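Local coordinates for protein tRNA (adenine(58)-N(1))-methyltransferase TrmI (Thermus thermophilus, PDB 5C0O) that transfers a methyl group from S-adenosylmethionine to N1 of adenosine 58 in tRNA, a modification needed for growth at extreme temperatures, at residues L98-G103 / V167-M172; E122-R127 / G152-A157. The protein carries 1 engineered substitution. One frame throughout, in Å; residues are numbered along the deposited sequence.

Contact 1: residues L98-G103 / V167-M172; sequences LEAGTG and VALDLM. With SAM (S-adenosylmethionine), chain E.
With CG of L98 (chi1 -162°) and CG1 of V167 (chi1 -170°) each set opposite its own backbone N, the two side chains run side by side off the same face of the sheet and meet at L98 CD2 and V167 CG1, 3.9 Å apart. The strands that carry them are parallel and in register through A100 and L169. A168 N gives its hydrogen to L98 O at 2.7 Å, and A168 O takes that of A100 N at 3.2 Å. The pairing runs on toward the cofactor: D170 N donates to A100 O at 2.8 Å, while G101 N, after a cis peptide bond, hydrogen-bonds D170 O from above its carbonyl plane. L171 points toward A100, its CD2 packing 3.7 Å from A100 CB and 3.5 Å from C5 of the adenine of S-adenosylmethionine. D170 extends the other way, CG trans to its N (chi1 -179°), and OD2 accepts a hydrogen bond from the methionine amino N of the cofactor at 2.6 Å. G101 lies so close to the ribose that a CB would run into O4', and G103 fits against the methionine part in the same way, consistent with the glycine-rich loop of Rossmann-like methyltransferases. Strand 96-100 lies between strands 120-125 and 164-169, with 189-195 on the far side of the latter. E99 OE1 is held by S123 and by T108 of helix 106-115, whose L111 covers E99 and A168; on the other face L154 packs on L98 and A100, and L191 and A193 on L169.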
loop_
_atom_site.group_PDB
_atom_site.type_symbol
_atom_site.label_atom_id
_atom_site.label_comp_id
_atom_site.label_asym_id
_atom_site.label_seq_id
_atom_site.Cartn_x
_atom_site.Cartn_y
_atom_site.Cartn_z
ATOM N N LEU A 98 -6.486 10.262 -27.603
ATOM C CA LEU A 98 -7.322 11.399 -27.231
ATOM C C LEU A 98 -7.112 11.738 -25.756
ATOM O O LEU A 98 -6.913 10.837 -24.941
ATOM C CB LEU A 98 -8.793 11.079 -27.500
ATOM C CG LEU A 98 -9.757 12.262 -27.588
ATOM C CD1 LEU A 98 -9.643 12.941 -28.937
ATOM C CD2 LEU A 98 -11.178 11.798 -27.343
ATOM N N GLU A 99 -7.147 13.025 -25.414
ATOM C CA GLU A 99 -6.978 13.439 -24.019
ATOM C C GLU A 99 -7.929 14.547 -23.588
ATOM O O GLU A 99 -8.263 15.441 -24.364
ATOM C CB GLU A 99 -5.545 13.908 -23.756
ATOM C CG GLU A 99 -5.256 14.142 -22.265
ATOM C CD GLU A 99 -3.937 14.847 -21.999
ATOM O OE1 GLU A 99 -3.264 15.265 -22.963
ATOM O OE2 GLU A 99 -3.582 14.991 -20.812
ATOM N N ALA A 100 -8.355 14.470 -22.332
ATOM C CA ALA A 100 -9.034 15.575 -21.668
ATOM C C ALA A 100 -9.020 15.336 -20.153
ATOM O O ALA A 100 -9.302 14.216 -19.727
ATOM C CB ALA A 100 -10.455 15.713 -22.172
ATOM N N GLY A 101 -8.694 16.336 -19.326
ATOM C CA GLY A 101 -8.335 17.686 -19.736
ATOM C C GLY A 101 -6.833 17.898 -19.660
ATOM O O GLY A 101 -6.140 17.182 -18.937
ATOM N N THR A 102 -6.328 18.884 -20.395
ATOM C CA THR A 102 -4.889 19.135 -20.450
ATOM C C THR A 102 -4.350 19.624 -19.107
ATOM O O THR A 102 -3.198 19.360 -18.767
ATOM C CB THR A 102 -4.536 20.173 -21.530
ATOM O OG1 THR A 102 -5.373 19.983 -22.677
ATOM C CG2 THR A 102 -3.077 20.039 -21.940
ATOM N N GLY A 103 -5.184 20.338 -18.355
ATOM C CA GLY A 103 -4.818 20.815 -17.031
ATOM C C GLY A 103 -3.589 21.702 -17.051
ATOM O O GLY A 103 -3.652 22.856 -17.477
ATOM N N VAL A 167 -8.248 6.771 -25.355
ATOM C CA VAL A 167 -8.786 7.975 -24.737
ATOM C C VAL A 167 -8.307 8.052 -23.295
ATOM O O VAL A 167 -8.724 7.256 -22.453
ATOM C CB VAL A 167 -10.329 8.014 -24.763
ATOM C CG1 VAL A 167 -10.821 9.385 -24.335
ATOM C CG2 VAL A 167 -10.862 7.663 -26.146
ATOM N N ALA A 168 -7.420 9.006 -23.027
ATOM C CA ALA A 168 -6.891 9.217 -21.686
ATOM C C ALA A 168 -7.683 10.322 -21.002
ATOM O O ALA A 168 -7.762 11.439 -21.512
ATOM C CB ALA A 168 -5.410 9.567 -21.742
ATOM N N LEU A 169 -8.269 10.008 -19.849
ATOM C CA LEU A 169 -9.137 10.953 -19.154
ATOM C C LEU A 169 -8.621 11.338 -17.775
ATOM O O LEU A 169 -8.215 10.486 -16.984
ATOM C CB LEU A 169 -10.549 10.377 -19.015
ATOM C CG LEU A 169 -11.397 10.238 -20.282
ATOM C CD1 LEU A 169 -12.772 9.732 -19.894
ATOM C CD2 LEU A 169 -11.512 11.549 -21.052
ATOM N N ASP A 170 -8.641 12.638 -17.506
ATOM C CA ASP A 170 -8.447 13.160 -16.162
ATOM C C ASP A 170 -9.361 14.363 -15.971
ATOM O O ASP A 170 -8.962 15.506 -16.201
ATOM C CB ASP A 170 -6.987 13.545 -15.916
ATOM C CG ASP A 170 -6.747 14.064 -14.504
ATOM O OD1 ASP A 170 -7.704 14.095 -13.703
ATOM O OD2 ASP A 170 -5.596 14.427 -14.191
ATOM N N LEU A 171 -10.597 14.089 -15.567
ATOM C CA LEU A 171 -11.558 15.136 -15.247
ATOM C C LEU A 171 -12.530 14.629 -14.186
ATOM O O LEU A 171 -12.535 13.444 -13.854
ATOM C CB LEU A 171 -12.315 15.598 -16.500
ATOM C CG LEU A 171 -12.079 14.856 -17.820
ATOM C CD1 LEU A 171 -12.888 13.567 -17.868
ATOM C CD2 LEU A 171 -12.404 15.751 -19.006
ATOM N N MET A 172 -13.348 15.531 -13.653
ATOM C CA MET A 172 -14.214 15.212 -12.524
ATOM C C MET A 172 -15.440 14.397 -12.932
ATOM O O MET A 172 -15.963 13.616 -12.134
ATOM C CB MET A 172 -14.657 16.500 -11.827
HETATM N N SAM E . -3.394 14.977 -15.408
HETATM C CA SAM E . -3.686 16.335 -15.874
HETATM C C SAM E . -2.406 17.115 -16.155
HETATM O O SAM E . -2.435 18.336 -16.311
HETATM O OXT SAM E . -1.314 16.550 -16.220
HETATM C CB SAM E . -4.531 17.106 -14.864
HETATM C CG SAM E . -5.822 17.685 -15.437
HETATM S SD SAM E . -6.678 18.776 -14.271
HETATM C CE SAM E . -6.853 17.689 -12.834
HETATM C "C5'" SAM E . -8.364 18.780 -14.934
HETATM C "C4'" SAM E . -8.531 19.733 -16.116
HETATM O "O4'" SAM E . -9.469 19.194 -17.019
HETATM C "C3'" SAM E . -9.053 21.114 -15.735
HETATM O "O3'" SAM E . -8.005 22.052 -15.776
HETATM C "C2'" SAM E . -10.105 21.455 -16.777
HETATM O "O2'" SAM E . -9.688 22.555 -17.556
HETATM C "C1'" SAM E . -10.179 20.227 -17.667
HETATM N N9 SAM E . -11.552 19.753 -17.908
HETATM C C8 SAM E . -12.503 19.461 -16.969
HETATM N N7 SAM E . -13.620 19.042 -17.608
HETATM C C5 SAM E . -13.390 19.062 -18.939
HETATM C C6 SAM E . -14.180 18.736 -20.031
HETATM N N6 SAM E . -15.426 18.313 -19.849
HETATM N N1 SAM E . -13.664 18.857 -21.306
HETATM C C2 SAM E . -12.369 19.300 -21.487
HETATM N N3 SAM E . -11.591 19.622 -20.394
HETATM C C4 SAM E . -12.092 19.503 -19.142
#

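Contact 2: residues E122-R127 / G152-A157; sequences ESYEAR and GKLEEA. With SAM (S-adenosylmethionine), chain E.
Y124 turns its ring toward the 152-157 loop, CG lying opposite the carbonyl carbon (chi1 -62°), and L154 CD1 settles over one ring face in a CH-pi contact, 3.7 Å from the centroid and displaced toward CD1. L154 reaches it with CG swung trans to its N (chi1 -167°), crossing the tyrosine at about a right angle. A157 CB meets the ring obliquely at CE2, 3.3 Å away, and G152 O lies near the ring plane at its edge. The ring also stacks on H150. With an alanine here instead of Y124, L154 CD1 and A157 CB would probably lose the ring they pack on, and H150 its stacking partner. The backbones are joined where G152 N donates to E125 O at 2.5 Å; G152 has backbone angles that suit glycine. E125 points away from the loop and faces the ribose hydroxyls; its OE2 is modelled too close to O2' for an ordinary contact, which leaves a bond from O3' doubtful, while OE1 accepts from G103 N. A126 CB lies beside adenine N3. On the base, L154 N donates to N1 at 3.2 Å, and E155 OE1 accepts from N6 at 2.5 Å. An acidic residue ending the second strand beside the ribose, with a later loop reading the adenine, is usual in class I methyltransferases.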
loop_
_atom_site.group_PDB
_atom_site.type_symbol
_atom_site.label_atom_id
_atom_site.label_comp_id
_atom_site.label_asym_id
_atom_site.label_seq_id
_atom_site.Cartn_x
_atom_site.Cartn_y
_atom_site.Cartn_z
ATOM N N GLU A 122 -4.161 14.148 -29.263
ATOM C CA GLU A 122 -5.264 15.076 -29.505
ATOM C C GLU A 122 -5.923 15.458 -28.176
ATOM O O GLU A 122 -6.770 14.726 -27.662
ATOM C CB GLU A 122 -6.286 14.445 -30.459
ATOM C CG GLU A 122 -7.088 15.446 -31.273
ATOM C CD GLU A 122 -6.413 15.794 -32.583
ATOM O OE1 GLU A 122 -6.243 14.888 -33.427
ATOM O OE2 GLU A 122 -6.044 16.971 -32.768
ATOM N N SER A 123 -5.533 16.610 -27.631
ATOM C CA SER A 123 -5.883 16.978 -26.257
ATOM C C SER A 123 -6.796 18.201 -26.164
ATOM O O SER A 123 -6.567 19.211 -26.832
ATOM C CB SER A 123 -4.607 17.237 -25.453
ATOM O OG SER A 123 -4.913 17.664 -24.138
ATOM N N TYR A 124 -7.816 18.098 -25.312
ATOM C CA TYR A 124 -8.809 19.158 -25.134
ATOM C C TYR A 124 -8.796 19.737 -23.718
ATOM O O TYR A 124 -8.703 18.997 -22.741
ATOM C CB TYR A 124 -10.209 18.624 -25.453
ATOM C CG TYR A 124 -10.363 18.162 -26.881
ATOM C CD1 TYR A 124 -9.828 16.951 -27.301
ATOM C CD2 TYR A 124 -11.042 18.936 -27.812
ATOM C CE1 TYR A 124 -9.965 16.524 -28.604
ATOM C CE2 TYR A 124 -11.180 18.519 -29.122
ATOM C CZ TYR A 124 -10.641 17.310 -29.511
ATOM O OH TYR A 124 -10.773 16.886 -30.812
ATOM N N GLU A 125 -8.893 21.061 -23.623
ATOM C CA GLU A 125 -9.019 21.753 -22.340
ATOM C C GLU A 125 -10.114 22.807 -22.449
ATOM O O GLU A 125 -10.196 23.519 -23.447
ATOM C CB GLU A 125 -7.692 22.399 -21.926
ATOM C CG GLU A 125 -7.742 23.143 -20.591
ATOM C CD GLU A 125 -8.235 22.270 -19.448
ATOM O OE1 GLU A 125 -7.928 21.060 -19.456
ATOM O OE2 GLU A 125 -8.932 22.788 -18.546
ATOM N N ALA A 126 -10.950 22.907 -21.421
ATOM C CA ALA A 126 -12.139 23.750 -21.489
ATOM C C ALA A 126 -11.952 25.117 -20.832
ATOM O O ALA A 126 -12.872 25.936 -20.840
ATOM C CB ALA A 126 -13.318 23.028 -20.856
ATOM N N ARG A 127 -10.771 25.360 -20.266
ATOM C CA ARG A 127 -10.473 26.635 -19.615
ATOM C C ARG A 127 -9.263 27.316 -20.261
ATOM O O ARG A 127 -8.155 26.777 -20.212
ATOM C CB ARG A 127 -10.221 26.427 -18.121
ATOM N N GLY A 152 -11.938 23.823 -25.261
ATOM C CA GLY A 152 -13.344 23.530 -25.051
ATOM C C GLY A 152 -13.624 22.142 -24.515
ATOM O O GLY A 152 -12.723 21.311 -24.391
ATOM N N LYS A 153 -14.891 21.901 -24.195
ATOM C CA LYS A 153 -15.333 20.614 -23.681
ATOM C C LYS A 153 -15.138 19.509 -24.706
ATOM O O LYS A 153 -15.338 19.715 -25.901
ATOM C CB LYS A 153 -16.804 20.673 -23.278
ATOM C CG LYS A 153 -17.134 21.752 -22.272
ATOM C CD LYS A 153 -18.475 21.482 -21.617
ATOM C CE LYS A 153 -18.863 22.597 -20.666
ATOM N NZ LYS A 153 -19.555 22.069 -19.457
ATOM N N LEU A 154 -14.756 18.330 -24.230
ATOM C CA LEU A 154 -14.622 17.180 -25.106
ATOM C C LEU A 154 -16.007 16.749 -25.578
ATOM O O LEU A 154 -16.143 16.177 -26.655
ATOM C CB LEU A 154 -13.903 16.026 -24.392
ATOM C CG LEU A 154 -13.399 14.852 -25.242
ATOM C CD1 LEU A 154 -12.690 15.334 -26.490
ATOM C CD2 LEU A 154 -12.447 13.973 -24.439
ATOM N N GLU A 155 -17.029 17.052 -24.777
ATOM C CA GLU A 155 -18.408 16.653 -25.072
ATOM C C GLU A 155 -19.007 17.343 -26.294
ATOM O O GLU A 155 -20.044 16.914 -26.801
ATOM C CB GLU A 155 -19.322 16.943 -23.877
ATOM C CG GLU A 155 -18.850 16.388 -22.556
ATOM C CD GLU A 155 -18.207 17.450 -21.690
ATOM O OE1 GLU A 155 -16.967 17.585 -21.734
ATOM O OE2 GLU A 155 -18.946 18.157 -20.969
ATOM N N GLU A 156 -18.375 18.424 -26.740
ATOM C CA GLU A 156 -18.904 19.233 -27.836
ATOM C C GLU A 156 -17.993 19.214 -29.060
ATOM O O GLU A 156 -18.332 19.778 -30.100
ATOM C CB GLU A 156 -19.115 20.675 -27.363
ATOM C CG GLU A 156 -20.440 20.900 -26.644
ATOM C CD GLU A 156 -20.315 21.822 -25.443
ATOM O OE1 GLU A 156 -19.523 22.786 -25.505
ATOM O OE2 GLU A 156 -21.010 21.579 -24.432
ATOM N N ALA A 157 -16.846 18.554 -28.941
ATOM C CA ALA A 157 -15.853 18.549 -30.010
ATOM C C ALA A 157 -16.216 17.574 -31.131
ATOM O O ALA A 157 -16.868 16.555 -30.897
ATOM C CB ALA A 157 -14.486 18.215 -29.447
HETATM N N SAM E . -3.394 14.977 -15.408
HETATM C CA SAM E . -3.686 16.335 -15.874
HETATM C C SAM E . -2.406 17.115 -16.155
HETATM O O SAM E . -2.435 18.336 -16.311
HETATM O OXT SAM E . -1.314 16.550 -16.220
HETATM C CB SAM E . -4.531 17.106 -14.864
HETATM C CG SAM E . -5.822 17.685 -15.437
HETATM S SD SAM E . -6.678 18.776 -14.271
HETATM C CE SAM E . -6.853 17.689 -12.834
HETATM C "C5'" SAM E . -8.364 18.780 -14.934
HETATM C "C4'" SAM E . -8.531 19.733 -16.116
HETATM O "O4'" SAM E . -9.469 19.194 -17.019
HETATM C "C3'" SAM E . -9.053 21.114 -15.735
HETATM O "O3'" SAM E . -8.005 22.052 -15.776
HETATM C "C2'" SAM E . -10.105 21.455 -16.777
HETATM O "O2'" SAM E . -9.688 22.555 -17.556
HETATM C "C1'" SAM E . -10.179 20.227 -17.667
HETATM N N9 SAM E . -11.552 19.753 -17.908
HETATM C C8 SAM E . -12.503 19.461 -16.969
HETATM N N7 SAM E . -13.620 19.042 -17.608
HETATM C C5 SAM E . -13.390 19.062 -18.939
HETATM C C6 SAM E . -14.180 18.736 -20.031
HETATM N N6 SAM E . -15.426 18.313 -19.849
HETATM N N1 SAM E . -13.664 18.857 -21.306
HETATM C C2 SAM E . -12.369 19.300 -21.487
HETATM N N3 SAM E . -11.591 19.622 -20.394
HETATM C C4 SAM E . -12.092 19.503 -19.142
#

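Overall arrangement
Both contacts belong to the Rossmann-like sheet and flank one cofactor, their centres about 9 Å apart. Contact 1 is wholly buried in the centre of the sheet and held mainly by backbone bonds between parallel strands; contact 2 is only partly buried, nearer the sheet's edge, and relies on a tyrosine packed against a loop, with one backbone bond. They meet where strand 96-100 of contact 1 neighbours strand 120-125 of contact 2, through E99 N and E122 O and the hydroxyls of T102 and S123, both probable hydrogen bonds. The cofactor is divided between them: contact 1 takes the methionine amino group and lines one side of the adenosine, whereas contact 2 hydrogen-bonds the base and places E125 at the ribose.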